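Local coordinates for protein RNA-dependent RNA Polymerase (Bombyx mori cytoplasmic polyhedrosis virus, PDB 6TZ0) that acts as an RNA-directed RNA polymerase, transcribing conservatively and replicating the double-stranded RNA genome of the virus, at residues L499-M502 with P503-I506; I506-Q509 with I510-L513; D561-N564 with T565-L568; T636-S639 with G640-D643. All blocks are in the same frame, centred on the assembly; numbering follows the deposited sequence.

Contact 1. Residues L499-M502 with P503-I506; sequences LSFM and PYTI
M502 and P503 follow one another in the chain, and the peptide link itself holds P503 CD, the ring carbon that stands where other residues carry an N-H, against M502 CB. More telling are the partners one turn away. P503 has no hydrogen for the carbonyl one turn back, and L499 O lies 3.6 Å from that same CD. The methionine sets off with CG anti to its own N (chi1 -174°), which places CG 4.2 Å from I506 CD1, one turn on; the later bends carry SD and CE onward, and the side chain also touches C609 of helix 604-614. F501 is engaged through both its ring and its carbonyl. T505 OG1 hangs over one face of the ring, offset toward the rim, and donates to F501 O at 2.8 Å. T505 N donates to the same oxygen at 2.9 Å, from the opposite side of the carbonyl plane, so two donors of one residue hold it. W417 meets the F501 ring edge-to-face. This is the first turn of an alpha helix, with proline in a position where its missing N-H is tolerated and a threonine hydroxyl doubling the i to i+4 bond, here at the start of helix 501-508 in the polymerase domain.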
loop_
_atom_site.group_PDB
_atom_site.type_symbol
_atom_site.label_atom_id
_atom_site.label_comp_id
_atom_site.label_asym_id
_atom_site.label_seq_id
_atom_site.Cartn_x
_atom_site.Cartn_y
_atom_site.Cartn_z
ATOM N N LEU A 499 -0.556 -11.508 -10.343
ATOM C CA LEU A 499 -1.109 -12.732 -9.769
ATOM C C LEU A 499 -2.120 -12.440 -8.670
ATOM O O LEU A 499 -3.057 -13.216 -8.462
ATOM C CB LEU A 499 0.000 -13.627 -9.228
ATOM C CG LEU A 499 0.812 -14.370 -10.275
ATOM C CD1 LEU A 499 1.910 -15.161 -9.595
ATOM C CD2 LEU A 499 -0.113 -15.278 -11.062
ATOM N N SER A 500 -1.954 -11.335 -7.960
ATOM C CA SER A 500 -2.889 -10.975 -6.909
ATOM C C SER A 500 -4.023 -10.088 -7.396
ATOM O O SER A 500 -4.727 -9.507 -6.566
ATOM C CB SER A 500 -2.142 -10.274 -5.778
ATOM O OG SER A 500 -1.591 -9.051 -6.221
ATOM N N PHE A 501 -4.229 -9.972 -8.705
ATOM C CA PHE A 501 -5.205 -9.009 -9.192
ATOM C C PHE A 501 -6.605 -9.606 -9.256
ATOM O O PHE A 501 -7.583 -8.936 -8.910
ATOM C CB PHE A 501 -4.781 -8.469 -10.550
ATOM C CG PHE A 501 -5.671 -7.390 -11.063
ATOM C CD1 PHE A 501 -5.677 -6.146 -10.458
ATOM C CD2 PHE A 501 -6.489 -7.606 -12.156
ATOM C CE1 PHE A 501 -6.493 -5.147 -10.922
ATOM C CE2 PHE A 501 -7.305 -6.610 -12.620
ATOM C CZ PHE A 501 -7.307 -5.378 -12.004
ATOM N N MET A 502 -6.726 -10.851 -9.703
ATOM C CA MET A 502 -8.037 -11.493 -9.726
ATOM C C MET A 502 -8.587 -11.858 -8.341
ATOM O O MET A 502 -9.812 -11.738 -8.165
ATOM C CB MET A 502 -7.994 -12.700 -10.677
ATOM C CG MET A 502 -9.334 -13.389 -10.915
ATOM S SD MET A 502 -10.618 -12.350 -11.627
ATOM C CE MET A 502 -10.094 -12.280 -13.330
ATOM N N PRO A 503 -7.794 -12.284 -7.332
ATOM C CA PRO A 503 -8.360 -12.330 -5.968
ATOM C C PRO A 503 -8.844 -10.985 -5.445
ATOM O O PRO A 503 -9.877 -10.926 -4.764
ATOM C CB PRO A 503 -7.200 -12.881 -5.134
ATOM C CG PRO A 503 -6.464 -13.711 -6.062
ATOM C CD PRO A 503 -6.516 -13.029 -7.371
ATOM N N TYR A 504 -8.134 -9.903 -5.773
ATOM C CA TYR A 504 -8.590 -8.560 -5.435
ATOM C C TYR A 504 -9.898 -8.215 -6.128
ATOM O O TYR A 504 -10.804 -7.647 -5.511
ATOM C CB TYR A 504 -7.511 -7.538 -5.796
ATOM C CG TYR A 504 -7.994 -6.112 -5.749
ATOM C CD1 TYR A 504 -8.281 -5.493 -4.545
ATOM C CD2 TYR A 504 -8.171 -5.386 -6.918
ATOM C CE1 TYR A 504 -8.731 -4.194 -4.506
ATOM C CE2 TYR A 504 -8.627 -4.094 -6.891
ATOM C CZ TYR A 504 -8.901 -3.501 -5.680
ATOM O OH TYR A 504 -9.347 -2.206 -5.650
ATOM N N THR A 505 -10.014 -8.554 -7.409
ATOM C CA THR A 505 -11.214 -8.234 -8.173
ATOM C C THR A 505 -12.416 -9.018 -7.664
ATOM O O THR A 505 -13.532 -8.492 -7.611
ATOM C CB THR A 505 -10.949 -8.518 -9.649
ATOM O OG1 THR A 505 -9.827 -7.741 -10.077
ATOM C CG2 THR A 505 -12.142 -8.173 -10.508
ATOM N N ILE A 506 -12.197 -10.261 -7.238
ATOM C CA ILE A 506 -13.291 -11.060 -6.698
ATOM C C ILE A 506 -13.717 -10.542 -5.329
ATOM O O ILE A 506 -14.904 -10.297 -5.089
ATOM C CB ILE A 506 -12.895 -12.544 -6.652
ATOM C CG1 ILE A 506 -12.819 -13.104 -8.071
ATOM C CG2 ILE A 506 -13.837 -13.332 -5.772
ATOM C CD1 ILE A 506 -12.241 -14.478 -8.143
#

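Contact 2. Residues I506-Q509 with I510-L513; sequences IGKQ and IYDL
Q509 O receives the one hydrogen bond between the two segments, a weak one from D512 N at 3.4 Å with an N-H...O angle of 150°. Its span, three residues, recurs nearby: Q509 N bonds to I506 O at 3.2 Å, and L513 N to I510 O at 3.2 Å. By contrast, I506 O and I510 N, which a regular alpha helix would join, are 4.4 Å apart, and that link is missing.

The side chains meet carbonyl groups more than each other. Y511 CD2 comes to 3.2 Å from K508 O, which lies oblique to the ring; with CG anti to its carbonyl carbon (chi1 -61°), the tyrosine is folded back over K508. I510 CG2 lies 3.4 Å from G507 O, while I510 as a whole packs on F566 of helix 557-573 and on V650 of helix 644-665. L513 CG lies 3.8 Å from Q509 O, and the leucine also touches helix 401-409. K508 and D512 carry opposite charges, but their charged atoms do not meet. The Y511 side chain lies about 12 Å from those of D680 and D681, residues that bind magnesium in another structure of this protein, though no metal is modelled here. Since a single weak bond crosses between the segments, beside the i to i+3 bonds within each, the chemistry of the contact is mainly that of carbon laid against carbonyl oxygen.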
loop_
_atom_site.group_PDB
_atom_site.type_symbol
_atom_site.label_atom_id
_atom_site.label_comp_id
_atom_site.label_asym_id
_atom_site.label_seq_id
_atom_site.Cartn_x
_atom_site.Cartn_y
_atom_site.Cartn_z
ATOM N N ILE A 506 -12.197 -10.261 -7.238
ATOM C CA ILE A 506 -13.291 -11.060 -6.698
ATOM C C ILE A 506 -13.717 -10.542 -5.329
ATOM O O ILE A 506 -14.904 -10.297 -5.089
ATOM C CB ILE A 506 -12.895 -12.544 -6.652
ATOM C CG1 ILE A 506 -12.819 -13.104 -8.071
ATOM C CG2 ILE A 506 -13.837 -13.332 -5.772
ATOM C CD1 ILE A 506 -12.241 -14.478 -8.143
ATOM N N GLY A 507 -12.765 -10.353 -4.414
ATOM C CA GLY A 507 -13.123 -9.884 -3.084
ATOM C C GLY A 507 -13.583 -8.441 -3.015
ATOM O O GLY A 507 -14.178 -8.050 -2.008
ATOM N N LYS A 508 -13.319 -7.647 -4.051
ATOM C CA LYS A 508 -13.778 -6.268 -4.099
ATOM C C LYS A 508 -15.280 -6.175 -4.330
ATOM O O LYS A 508 -15.895 -5.171 -3.962
ATOM C CB LYS A 508 -13.000 -5.553 -5.208
ATOM C CG LYS A 508 -13.219 -4.077 -5.387
ATOM C CD LYS A 508 -12.390 -3.589 -6.556
ATOM C CE LYS A 508 -12.546 -2.100 -6.759
ATOM N NZ LYS A 508 -13.923 -1.763 -7.203
ATOM N N GLN A 509 -15.892 -7.211 -4.905
ATOM C CA GLN A 509 -17.297 -7.135 -5.267
ATOM C C GLN A 509 -18.228 -7.280 -4.074
ATOM O O GLN A 509 -19.400 -6.909 -4.181
ATOM C CB GLN A 509 -17.630 -8.206 -6.300
ATOM C CG GLN A 509 -16.806 -8.128 -7.558
ATOM C CD GLN A 509 -16.977 -6.830 -8.306
ATOM O OE1 GLN A 509 -18.073 -6.282 -8.391
ATOM N NE2 GLN A 509 -15.883 -6.328 -8.857
ATOM N N ILE A 510 -17.743 -7.793 -2.940
ATOM C CA ILE A 510 -18.611 -8.011 -1.784
ATOM C C ILE A 510 -18.923 -6.715 -1.050
ATOM O O ILE A 510 -19.859 -6.679 -0.244
ATOM C CB ILE A 510 -17.972 -9.065 -0.854
ATOM C CG1 ILE A 510 -19.019 -9.730 0.044
ATOM C CG2 ILE A 510 -16.903 -8.445 0.011
ATOM C CD1 ILE A 510 -18.550 -10.977 0.735
ATOM N N TYR A 511 -18.192 -5.632 -1.334
ATOM C CA TYR A 511 -18.502 -4.350 -0.713
ATOM C C TYR A 511 -19.817 -3.774 -1.206
ATOM O O TYR A 511 -20.442 -2.986 -0.492
ATOM C CB TYR A 511 -17.410 -3.321 -0.976
ATOM C CG TYR A 511 -16.048 -3.665 -0.442
ATOM C CD1 TYR A 511 -15.842 -3.823 0.911
ATOM C CD2 TYR A 511 -14.948 -3.721 -1.279
ATOM C CE1 TYR A 511 -14.597 -4.108 1.410
ATOM C CE2 TYR A 511 -13.695 -3.998 -0.786
ATOM C CZ TYR A 511 -13.530 -4.192 0.562
ATOM O OH TYR A 511 -12.291 -4.464 1.072
ATOM N N ASP A 512 -20.248 -4.142 -2.404
ATOM C CA ASP A 512 -21.512 -3.687 -2.954
ATOM C C ASP A 512 -22.683 -4.559 -2.536
ATOM O O ASP A 512 -23.798 -4.346 -3.016
ATOM C CB ASP A 512 -21.432 -3.646 -4.478
ATOM C CG ASP A 512 -20.443 -2.620 -4.974
ATOM O OD1 ASP A 512 -20.231 -1.610 -4.273
ATOM O OD2 ASP A 512 -19.872 -2.827 -6.063
ATOM N N LEU A 513 -22.460 -5.531 -1.660
ATOM C CA LEU A 513 -23.493 -6.475 -1.279
ATOM C C LEU A 513 -23.807 -6.450 0.205
ATOM O O LEU A 513 -24.745 -7.128 0.633
ATOM C CB LEU A 513 -23.078 -7.893 -1.683
ATOM C CG LEU A 513 -22.834 -8.125 -3.169
ATOM C CD1 LEU A 513 -22.372 -9.536 -3.371
ATOM C CD2 LEU A 513 -24.084 -7.857 -3.966
#

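Contact 3. Residues D561-N564 with T565-L568; sequences DIYN and TFVL
The Y563 ring carries V567 CG2 over one face, a CH-pi contact with the methyl 4.0 Å from the ring centroid and 27° off the normal. The nearest ring atom is CE2, 3.6 Å from that methyl. F566 approaches the same ring obliquely, its CD2 being 4.4 Å from Y563 CE1, and H647 meets it edge-to-face. Y563 CG is anti to its N (chi1 -176°); the ring projects outward and leans toward the next turn, where V567 CG2 meets its face. The hydroxyl hydrogen-bonds to P503 O on helix 501-508.

Below this aromatic group three i to i+4 bonds join the turns of helix 557-573: V567 N donates to Y563 O at 3.0 Å, L568 N to N564 O at 2.9 Å and T565 N to D561 O at 3.0 Å. T565 may add its hydroxyl, directed at I562 O, but the modelled length is too short to be relied on and the bond is doubtful. T565 CG2 meanwhile packs 3.2 Å from D561 O. D561 also reaches L541 of the neighbouring chain, viral structural protein 4. The buried tyrosine thus offers its ring to its own helix, while its hydroxyl is satisfied by a carbonyl of helix 501-508.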
loop_
_atom_site.group_PDB
_atom_site.type_symbol
_atom_site.label_atom_id
_atom_site.label_comp_id
_atom_site.label_asym_id
_atom_site.label_seq_id
_atom_site.Cartn_x
_atom_site.Cartn_y
_atom_site.Cartn_z
ATOM N N ASP A 561 -5.485 -19.568 3.359
ATOM C CA ASP A 561 -6.322 -20.560 2.691
ATOM C C ASP A 561 -7.822 -20.361 2.944
ATOM O O ASP A 561 -8.627 -20.790 2.114
ATOM C CB ASP A 561 -5.885 -21.955 3.124
ATOM C CG ASP A 561 -6.175 -23.007 2.081
ATOM O OD1 ASP A 561 -6.714 -22.667 1.011
ATOM O OD2 ASP A 561 -5.835 -24.181 2.319
ATOM N N ILE A 562 -8.212 -19.674 4.028
ATOM C CA ILE A 562 -9.630 -19.407 4.299
ATOM C C ILE A 562 -10.219 -18.488 3.232
ATOM O O ILE A 562 -11.298 -18.744 2.689
ATOM C CB ILE A 562 -9.814 -18.811 5.707
ATOM C CG1 ILE A 562 -9.372 -19.792 6.787
ATOM C CG2 ILE A 562 -11.261 -18.415 5.955
ATOM C CD1 ILE A 562 -9.368 -19.215 8.170
ATOM N N TYR A 563 -9.511 -17.404 2.918
ATOM C CA TYR A 563 -9.902 -16.528 1.820
ATOM C C TYR A 563 -9.731 -17.216 0.473
ATOM O O TYR A 563 -10.486 -16.931 -0.466
ATOM C CB TYR A 563 -9.071 -15.249 1.897
ATOM C CG TYR A 563 -9.389 -14.151 0.906
ATOM C CD1 TYR A 563 -10.491 -13.329 1.085
ATOM C CD2 TYR A 563 -8.563 -13.909 -0.181
ATOM C CE1 TYR A 563 -10.773 -12.315 0.196
ATOM C CE2 TYR A 563 -8.843 -12.896 -1.074
ATOM C CZ TYR A 563 -9.950 -12.107 -0.880
ATOM O OH TYR A 563 -10.230 -11.101 -1.765
ATOM N N ASN A 564 -8.752 -18.125 0.365
ATOM C CA ASN A 564 -8.554 -18.848 -0.889
ATOM C C ASN A 564 -9.730 -19.754 -1.229
ATOM O O ASN A 564 -10.031 -19.936 -2.408
ATOM C CB ASN A 564 -7.274 -19.678 -0.849
ATOM C CG ASN A 564 -6.032 -18.838 -0.926
ATOM O OD1 ASN A 564 -6.005 -17.817 -1.605
ATOM N ND2 ASN A 564 -4.979 -19.282 -0.264
ATOM N N THR A 565 -10.398 -20.327 -0.222
ATOM C CA THR A 565 -11.594 -21.132 -0.487
ATOM C C THR A 565 -12.715 -20.298 -1.093
ATOM O O THR A 565 -13.394 -20.742 -2.025
ATOM C CB THR A 565 -12.105 -21.794 0.788
ATOM O OG1 THR A 565 -12.412 -20.787 1.755
ATOM C CG2 THR A 565 -11.091 -22.725 1.353
ATOM N N PHE A 566 -12.925 -19.093 -0.562
ATOM C CA PHE A 566 -13.928 -18.175 -1.094
ATOM C C PHE A 566 -13.595 -17.751 -2.520
ATOM O O PHE A 566 -14.475 -17.727 -3.399
ATOM C CB PHE A 566 -14.027 -16.978 -0.149
ATOM C CG PHE A 566 -14.886 -15.862 -0.641
ATOM C CD1 PHE A 566 -16.258 -15.989 -0.696
ATOM C CD2 PHE A 566 -14.313 -14.651 -1.000
ATOM C CE1 PHE A 566 -17.041 -14.939 -1.144
ATOM C CE2 PHE A 566 -15.085 -13.605 -1.445
ATOM C CZ PHE A 566 -16.449 -13.746 -1.515
ATOM N N VAL A 567 -12.317 -17.454 -2.773
ATOM C CA VAL A 567 -11.876 -17.068 -4.109
ATOM C C VAL A 567 -12.038 -18.222 -5.092
ATOM O O VAL A 567 -12.485 -18.023 -6.225
ATOM C CB VAL A 567 -10.426 -16.550 -4.045
ATOM C CG1 VAL A 567 -9.852 -16.329 -5.420
ATOM C CG2 VAL A 567 -10.395 -15.251 -3.296
ATOM N N LEU A 568 -11.742 -19.450 -4.663
ATOM C CA LEU A 568 -11.885 -20.591 -5.560
ATOM C C LEU A 568 -13.343 -20.960 -5.800
ATOM O O LEU A 568 -13.674 -21.434 -6.889
ATOM C CB LEU A 568 -11.107 -21.791 -5.028
ATOM C CG LEU A 568 -9.592 -21.687 -5.159
ATOM C CD1 LEU A 568 -8.917 -22.861 -4.489
ATOM C CD2 LEU A 568 -9.208 -21.616 -6.611
#

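Contact 4. Residues T636-S639 with G640-D643; sequences TYPS and GRAD
Y637 and R641 touch within the loop that leads into helix 644-665. The loop's Ser-Gly sequence and place in the fold identify it as probably the motif B loop of the polymerase palm; the S639 side chain is about 4 Å from that of D552, a residue seen to bind UTP in another structure of the protein. Salt bridges centre on R641. Its NE pairs with D643 OD1 at 3.4 Å, but the oxygen is well out of the guanidinium plane, leaving attraction of charge alone. The stronger partner of the arginine is E612, bridged by NH1. Hydrogen bonding is faint by comparison: Y637 OH has D643 OD1 at 3.1 Å and D643 O at 3.3 Å, both weak, and its single proton cannot be assigned to either. Stacking is supplied from outside by H647, against the Y637 ring. The remaining contacts are packing. Extended from CG to NE, R641 crosses the tyrosine at about a right angle, with NH2 oblique to the ring and 3.5 Å from Y637 CE1. P638 packs on both, its CD 3.8 Å from R641 NH2 and also over one face of the Y637 ring, 3.5 Å above its plane and offset toward the rim.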
loop_
_atom_site.group_PDB
_atom_site.type_symbol
_atom_site.label_atom_id
_atom_site.label_comp_id
_atom_site.label_asym_id
_atom_site.label_seq_id
_atom_site.Cartn_x
_atom_site.Cartn_y
_atom_site.Cartn_z
ATOM N N THR A 636 3.986 -14.100 6.590
ATOM C CA THR A 636 3.513 -12.763 6.882
ATOM C C THR A 636 2.436 -12.481 5.833
ATOM O O THR A 636 2.001 -13.389 5.124
ATOM C CB THR A 636 4.716 -11.807 6.874
ATOM O OG1 THR A 636 5.802 -12.452 7.539
ATOM C CG2 THR A 636 4.459 -10.527 7.668
ATOM N N TYR A 637 1.964 -11.245 5.738
ATOM C CA TYR A 637 1.171 -10.859 4.597
ATOM C C TYR A 637 1.829 -9.641 3.963
ATOM O O TYR A 637 2.172 -8.694 4.685
ATOM C CB TYR A 637 -0.271 -10.545 4.999
ATOM C CG TYR A 637 -1.202 -10.585 3.823
ATOM C CD1 TYR A 637 -1.640 -11.800 3.317
ATOM C CD2 TYR A 637 -1.608 -9.423 3.189
ATOM C CE1 TYR A 637 -2.473 -11.854 2.232
ATOM C CE2 TYR A 637 -2.442 -9.470 2.099
ATOM C CZ TYR A 637 -2.869 -10.685 1.627
ATOM O OH TYR A 637 -3.703 -10.734 0.540
ATOM N N PRO A 638 2.027 -9.627 2.638
ATOM C CA PRO A 638 2.995 -8.681 2.048
ATOM C C PRO A 638 2.582 -7.222 2.120
ATOM O O PRO A 638 3.453 -6.352 2.246
ATOM C CB PRO A 638 3.101 -9.163 0.594
ATOM C CG PRO A 638 2.654 -10.582 0.627
ATOM C CD PRO A 638 1.587 -10.638 1.665
ATOM N N SER A 639 1.289 -6.934 1.980
ATOM C CA SER A 639 0.655 -5.636 2.221
ATOM C C SER A 639 1.053 -4.534 1.237
ATOM O O SER A 639 0.548 -3.412 1.330
ATOM C CB SER A 639 0.892 -5.171 3.665
ATOM O OG SER A 639 0.260 -3.928 3.908
ATOM N N GLY A 640 1.920 -4.843 0.279
ATOM C CA GLY A 640 2.153 -3.983 -0.861
ATOM C C GLY A 640 1.533 -4.646 -2.068
ATOM O O GLY A 640 1.992 -4.511 -3.205
ATOM N N ARG A 641 0.473 -5.382 -1.793
ATOM C CA ARG A 641 -0.165 -6.305 -2.708
ATOM C C ARG A 641 -1.499 -5.710 -3.157
ATOM O O ARG A 641 -1.968 -4.709 -2.614
ATOM C CB ARG A 641 -0.326 -7.639 -1.984
ATOM C CG ARG A 641 -0.530 -8.860 -2.807
ATOM C CD ARG A 641 -0.538 -10.050 -1.891
ATOM N NE ARG A 641 -0.818 -11.285 -2.600
ATOM C CZ ARG A 641 -0.911 -12.467 -2.012
ATOM N NH1 ARG A 641 -1.169 -13.539 -2.736
ATOM N NH2 ARG A 641 -0.750 -12.572 -0.701
ATOM N N ALA A 642 -2.106 -6.314 -4.178
ATOM C CA ALA A 642 -3.353 -5.769 -4.703
ATOM C C ALA A 642 -4.515 -6.025 -3.753
ATOM O O ALA A 642 -5.314 -5.123 -3.484
ATOM C CB ALA A 642 -3.642 -6.347 -6.084
ATOM N N ASP A 643 -4.598 -7.232 -3.198
ATOM C CA ASP A 643 -5.717 -7.641 -2.354
ATOM C C ASP A 643 -5.410 -7.536 -0.867
ATOM O O ASP A 643 -5.870 -8.370 -0.091
ATOM C CB ASP A 643 -6.150 -9.061 -2.708
ATOM C CG ASP A 643 -5.023 -10.074 -2.612
ATOM O OD1 ASP A 643 -3.864 -9.696 -2.353
ATOM O OD2 ASP A 643 -5.304 -11.273 -2.801
#

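Contacts 1 and 2 share I506 and trace helix 501-508 from its first turn to the chain that follows it; contact 3 belongs to the neighbouring helix 557-573, and contact 4 to a loop that packs on S500, P503 and Y504. Contacts 1 and 3 are buried and use helical i to i+4 bonds and contacts over aromatic faces, to which contact 1 adds a threonine hydroxyl. Contact 2 is partly exposed, and its cross-segment polar chemistry thins to one weak bond. Contact 4, also only partly buried, has no helical bonds and turns to charge and a tyrosine hydroxyl, close to the nucleotide site. Contacts 1 and 3 each touch contact 4, whereas contacts 2 and 4 stay about 7 Å apart at their nearest atoms.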